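Local structure of acetamidase (Bacillus halodurans, 2II1) at residues 126-140 against 172-186. The protein probably hydrolyses carbon-nitrogen bonds in linear amides, and binds calcium ions. Numbering follows the deposited sequence.
With CA (calcium ion), chain F; CA (calcium ion), chain E.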
loop_
_atom_site.group_PDB
_atom_site.type_symbol
_atom_site.label_atom_id
_atom_site.label_comp_id
_atom_site.label_asym_id
_atom_site.label_seq_id
_atom_site.Cartn_x
_atom_site.Cartn_y
_atom_site.Cartn_z
ATOM N N LEU A 126 -9.344 4.982 18.689
ATOM C CA LEU A 126 -9.184 4.188 17.476
ATOM C C LEU A 126 -10.158 3.027 17.472
ATOM O O LEU A 126 -10.538 2.530 18.514
ATOM C CB LEU A 126 -7.753 3.676 17.328
ATOM C CG LEU A 126 -6.592 4.630 17.620
ATOM C CD1 LEU A 126 -5.290 4.030 17.149
ATOM C CD2 LEU A 126 -6.801 6.002 16.989
ATOM N N PRO A 127 -10.561 2.583 16.283
ATOM C CA PRO A 127 -11.409 1.406 16.235
ATOM C C PRO A 127 -10.643 0.187 16.684
ATOM O O PRO A 127 -9.463 0.048 16.371
ATOM C CB PRO A 127 -11.816 1.290 14.750
ATOM C CG PRO A 127 -11.258 2.476 14.067
ATOM C CD PRO A 127 -10.245 3.118 14.948
ATOM N N LEU A 128 -11.296 -0.657 17.477
ATOM C CA LEU A 128 -10.739 -1.966 17.827
ATOM C C LEU A 128 -10.741 -2.831 16.558
ATOM O O LEU A 128 -11.813 -3.122 16.016
ATOM C CB LEU A 128 -11.582 -2.628 18.928
ATOM C CG LEU A 128 -11.114 -4.001 19.424
ATOM C CD1 LEU A 128 -9.702 -3.969 19.975
ATOM C CD2 LEU A 128 -12.068 -4.469 20.482
ATOM N N GLN A 129 -9.542 -3.180 16.070
ATOM C CA GLN A 129 -9.361 -4.015 14.863
ATOM C C GLN A 129 -8.339 -5.121 15.140
ATOM O O GLN A 129 -7.134 -5.000 14.813
ATOM C CB GLN A 129 -8.981 -3.146 13.661
ATOM C CG GLN A 129 -10.173 -2.329 13.219
ATOM C CD GLN A 129 -9.857 -1.335 12.148
ATOM O OE1 GLN A 129 -8.735 -0.838 12.044
ATOM N NE2 GLN A 129 -10.856 -1.022 11.344
ATOM N N PRO A 130 -8.811 -6.191 15.802
ATOM C CA PRO A 130 -7.910 -7.253 16.217
ATOM C C PRO A 130 -7.335 -7.980 15.028
ATOM O O PRO A 130 -8.067 -8.297 14.098
ATOM C CB PRO A 130 -8.797 -8.179 17.059
ATOM C CG PRO A 130 -10.206 -7.845 16.695
ATOM C CD PRO A 130 -10.207 -6.430 16.248
HETATM N N MSE A 131 -6.038 -8.224 15.070
HETATM C CA MSE A 131 -5.338 -8.940 14.018
HETATM C C MSE A 131 -4.229 -9.799 14.628
HETATM O O MSE A 131 -3.834 -9.592 15.773
HETATM C CB MSE A 131 -4.757 -7.948 13.021
HETATM C CG MSE A 131 -3.993 -6.818 13.697
HETATM SE SE MSE A 131 -2.575 -5.974 12.626
HETATM C CE MSE A 131 -1.282 -7.541 12.262
ATOM N N ILE A 132 -3.734 -10.767 13.859
ATOM C CA ILE A 132 -2.598 -11.582 14.249
ATOM C C ILE A 132 -1.307 -11.162 13.501
ATOM O O ILE A 132 -1.242 -11.226 12.261
ATOM C CB ILE A 132 -2.843 -13.082 13.891
ATOM C CG1 ILE A 132 -4.133 -13.609 14.475
ATOM C CG2 ILE A 132 -1.717 -13.948 14.406
ATOM C CD1 ILE A 132 -4.587 -14.881 13.782
ATOM N N GLY A 133 -0.265 -10.822 14.251
ATOM C CA GLY A 133 0.977 -10.347 13.650
ATOM C C GLY A 133 1.954 -11.443 13.239
ATOM O O GLY A 133 2.656 -11.314 12.231
ATOM N N VAL A 134 2.040 -12.480 14.051
ATOM C CA VAL A 134 2.964 -13.592 13.864
ATOM C C VAL A 134 2.126 -14.841 13.720
ATOM O O VAL A 134 1.441 -15.246 14.658
ATOM C CB VAL A 134 3.943 -13.763 15.054
ATOM C CG1 VAL A 134 4.632 -15.121 14.994
ATOM C CG2 VAL A 134 4.958 -12.645 15.067
ATOM N N ILE A 135 2.140 -15.400 12.514
ATOM C CA ILE A 135 1.542 -16.691 12.246
ATOM C C ILE A 135 2.451 -17.430 11.257
ATOM O O ILE A 135 2.803 -16.880 10.233
ATOM C CB ILE A 135 0.102 -16.535 11.690
ATOM C CG1 ILE A 135 -0.613 -17.902 11.671
ATOM C CG2 ILE A 135 0.115 -15.869 10.326
ATOM C CD1 ILE A 135 -2.084 -17.820 11.412
ATOM N N GLY A 136 2.836 -18.674 11.561
ATOM C CA GLY A 136 3.755 -19.389 10.698
ATOM C C GLY A 136 3.856 -20.869 10.969
ATOM O O GLY A 136 3.419 -21.355 12.028
ATOM N N THR A 137 4.389 -21.578 9.973
ATOM C CA THR A 137 4.739 -22.999 10.076
ATOM C C THR A 137 6.278 -23.125 10.126
ATOM O O THR A 137 6.998 -22.134 9.946
ATOM C CB THR A 137 4.136 -23.790 8.886
ATOM O OG1 THR A 137 4.622 -23.266 7.641
ATOM C CG2 THR A 137 2.593 -23.710 8.916
ATOM N N ALA A 138 6.771 -24.333 10.399
ATOM C CA ALA A 138 8.205 -24.566 10.514
ATOM C C ALA A 138 8.883 -24.590 9.142
ATOM O O ALA A 138 8.419 -25.299 8.225
ATOM C CB ALA A 138 8.485 -25.896 11.254
ATOM N N PRO A 139 10.016 -23.862 9.000
ATOM C CA PRO A 139 10.748 -23.898 7.725
ATOM C C PRO A 139 11.443 -25.246 7.592
ATOM O O PRO A 139 11.706 -25.877 8.614
ATOM C CB PRO A 139 11.758 -22.738 7.840
ATOM C CG PRO A 139 11.516 -22.079 9.174
ATOM C CD PRO A 139 10.685 -23.007 10.002
ATOM N N PRO A 140 11.720 -25.704 6.349
ATOM C CA PRO A 140 12.366 -27.008 6.221
ATOM C C PRO A 140 13.829 -26.989 6.653
ATOM O O PRO A 140 14.362 -28.027 7.081
ATOM C CB PRO A 140 12.233 -27.338 4.719
ATOM C CG PRO A 140 12.064 -26.056 4.044
ATOM C CD PRO A 140 11.471 -25.082 5.037
ATOM N N GLU A 172 5.927 -27.649 5.184
ATOM C CA GLU A 172 7.258 -28.013 4.708
ATOM C C GLU A 172 7.894 -29.132 5.539
ATOM O O GLU A 172 8.867 -29.723 5.108
ATOM C CB GLU A 172 8.165 -26.796 4.697
ATOM C CG GLU A 172 7.704 -25.669 3.780
ATOM C CD GLU A 172 7.632 -26.063 2.299
ATOM O OE1 GLU A 172 8.166 -27.114 1.905
ATOM O OE2 GLU A 172 7.045 -25.306 1.512
ATOM N N VAL A 173 7.361 -29.396 6.732
ATOM C CA VAL A 173 7.771 -30.540 7.538
ATOM C C VAL A 173 6.460 -31.234 7.909
ATOM O O VAL A 173 5.442 -30.566 8.049
ATOM C CB VAL A 173 8.611 -30.092 8.790
ATOM C CG1 VAL A 173 9.654 -29.015 8.407
ATOM C CG2 VAL A 173 7.749 -29.562 9.898
ATOM N N ASP A 174 6.445 -32.563 8.039
ATOM C CA ASP A 174 5.177 -33.259 8.278
ATOM C C ASP A 174 4.550 -32.755 9.598
ATOM O O ASP A 174 5.262 -32.499 10.594
ATOM C CB ASP A 174 5.341 -34.784 8.296
ATOM C CG ASP A 174 5.654 -35.401 6.902
ATOM O OD1 ASP A 174 5.580 -34.751 5.821
ATOM O OD2 ASP A 174 5.999 -36.593 6.903
ATOM N N GLY A 175 3.218 -32.598 9.593
ATOM C CA GLY A 175 2.509 -31.994 10.706
ATOM C C GLY A 175 2.445 -30.472 10.689
ATOM O O GLY A 175 1.730 -29.883 11.491
ATOM N N ALA A 176 3.214 -29.825 9.814
ATOM C CA ALA A 176 3.212 -28.331 9.652
ATOM C C ALA A 176 3.924 -27.580 10.780
ATOM O O ALA A 176 4.859 -26.827 10.518
ATOM C CB ALA A 176 1.790 -27.791 9.475
ATOM N N LEU A 177 3.439 -27.790 12.007
ATOM C CA LEU A 177 3.918 -27.127 13.235
ATOM C C LEU A 177 3.615 -25.639 13.215
ATOM O O LEU A 177 4.506 -24.804 13.006
ATOM C CB LEU A 177 5.396 -27.379 13.503
ATOM C CG LEU A 177 5.799 -28.858 13.564
ATOM C CD1 LEU A 177 7.287 -28.919 13.693
ATOM C CD2 LEU A 177 5.124 -29.607 14.684
ATOM N N LEU A 178 2.338 -25.347 13.456
ATOM C CA LEU A 178 1.754 -24.001 13.418
ATOM C C LEU A 178 1.900 -23.330 14.792
ATOM O O LEU A 178 1.704 -23.957 15.804
ATOM C CB LEU A 178 0.253 -24.066 13.052
ATOM C CG LEU A 178 -0.549 -22.775 12.904
ATOM C CD1 LEU A 178 0.031 -21.820 11.852
ATOM C CD2 LEU A 178 -2.021 -23.064 12.575
ATOM N N ALA A 179 2.261 -22.056 14.787
ATOM C CA ALA A 179 2.468 -21.272 16.003
ATOM C C ALA A 179 1.965 -19.863 15.677
ATOM O O ALA A 179 2.039 -19.437 14.529
ATOM C CB ALA A 179 3.980 -21.245 16.379
ATOM N N LEU A 180 1.410 -19.160 16.652
ATOM C CA LEU A 180 0.939 -17.811 16.385
ATOM C C LEU A 180 0.992 -16.954 17.617
ATOM O O LEU A 180 1.086 -17.451 18.732
ATOM C CB LEU A 180 -0.454 -17.793 15.749
ATOM C CG LEU A 180 -1.684 -18.085 16.603
ATOM C CD1 LEU A 180 -1.997 -16.937 17.583
ATOM C CD2 LEU A 180 -2.838 -18.370 15.683
ATOM N N GLY A 181 0.959 -15.653 17.391
ATOM C CA GLY A 181 1.218 -14.708 18.449
ATOM C C GLY A 181 1.070 -13.288 17.972
ATOM O O GLY A 181 0.542 -13.026 16.887
ATOM N N ASP A 182 1.538 -12.374 18.804
ATOM C CA ASP A 182 1.688 -10.985 18.419
ATOM C C ASP A 182 0.407 -10.378 17.904
ATOM O O ASP A 182 0.368 -9.859 16.773
ATOM C CB ASP A 182 2.786 -10.858 17.366
ATOM C CG ASP A 182 3.124 -9.433 17.047
ATOM O OD1 ASP A 182 3.169 -8.626 17.991
ATOM O OD2 ASP A 182 3.354 -9.090 15.859
ATOM N N LEU A 183 -0.617 -10.401 18.752
ATOM C CA LEU A 183 -1.911 -9.817 18.448
ATOM C C LEU A 183 -1.836 -8.299 18.610
ATOM O O LEU A 183 -1.048 -7.811 19.421
ATOM C CB LEU A 183 -2.981 -10.387 19.376
ATOM C CG LEU A 183 -3.184 -11.902 19.435
ATOM C CD1 LEU A 183 -4.440 -12.229 20.266
ATOM C CD2 LEU A 183 -3.288 -12.516 18.038
ATOM N N HIS A 184 -2.639 -7.573 17.815
ATOM C CA HIS A 184 -2.760 -6.117 17.909
ATOM C C HIS A 184 -4.213 -5.746 17.971
ATOM O O HIS A 184 -5.061 -6.400 17.368
ATOM C CB HIS A 184 -2.146 -5.379 16.731
ATOM C CG HIS A 184 -0.701 -5.693 16.521
ATOM N ND1 HIS A 184 -0.136 -5.808 15.269
ATOM C CD2 HIS A 184 0.290 -5.946 17.406
ATOM C CE1 HIS A 184 1.149 -6.100 15.394
ATOM N NE2 HIS A 184 1.429 -6.201 16.681
ATOM N N ALA A 185 -4.466 -4.674 18.704
ATOM C CA ALA A 185 -5.784 -4.110 18.860
ATOM C C ALA A 185 -6.023 -3.090 17.730
ATOM O O ALA A 185 -7.166 -2.766 17.379
ATOM C CB ALA A 185 -5.877 -3.472 20.243
ATOM N N ALA A 186 -4.927 -2.598 17.152
ATOM C CA ALA A 186 -4.978 -1.705 16.031
ATOM C C ALA A 186 -3.606 -1.631 15.424
ATOM O O ALA A 186 -2.604 -1.786 16.137
ATOM C CB ALA A 186 -5.415 -0.325 16.479
HETATM CA CA CA F . 3.337 -6.598 17.537
HETATM CA CA CA E . 5.165 -7.990 14.670
HETATM O O HOH W 1 6.008 -26.871 7.798
HETATM O O HOH W 2 7.189 -6.828 14.471
HETATM O O HOH W 3 4.489 -6.061 16.031
#
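The H184 imidazole meets the selenium of M131, a selenomethionine, at its edge: SE lies 4.7 Å from the ring centroid and 80° off the ring normal, hence near the ring plane, with ND1 as its nearest ring atom at 3.6 Å. D182 O sits over one face, 3.8 Å above the plane and displaced toward the rim. A bend at the last torsion of M131 also carries CE to ND1, and this buried nitrogen has no hydrogen-bond partner in the model. NE2, the other ring nitrogen, binds a calcium ion at 2.1 Å. D182 bridges two calciums, OD1 binding the ion held by H184 and OD2 the second; E198 completes the protein ligands of the first site, N155 and D157 those of the second. The frame is an antiparallel strand pair, 131-136 against 176-184, with axes at 170° for 134-136. Paired backbone bonds link M131 with H184, V134 with G181 and G136 with A179, but the strand breaks at G133, where the chain changes direction and N reaches D182 O from 46° out of the carbonyl plane. V134 CG2, anti to its carbonyl carbon, packs crosswise on D182 CB at 3.6 Å. I132, I135, L180 and L183 occupy the face away from the metals, where V203 of strand 201-210 touches I132, L180 and L183. Near A138, one water donates to A138 O and A176 O and accepts from E172 N.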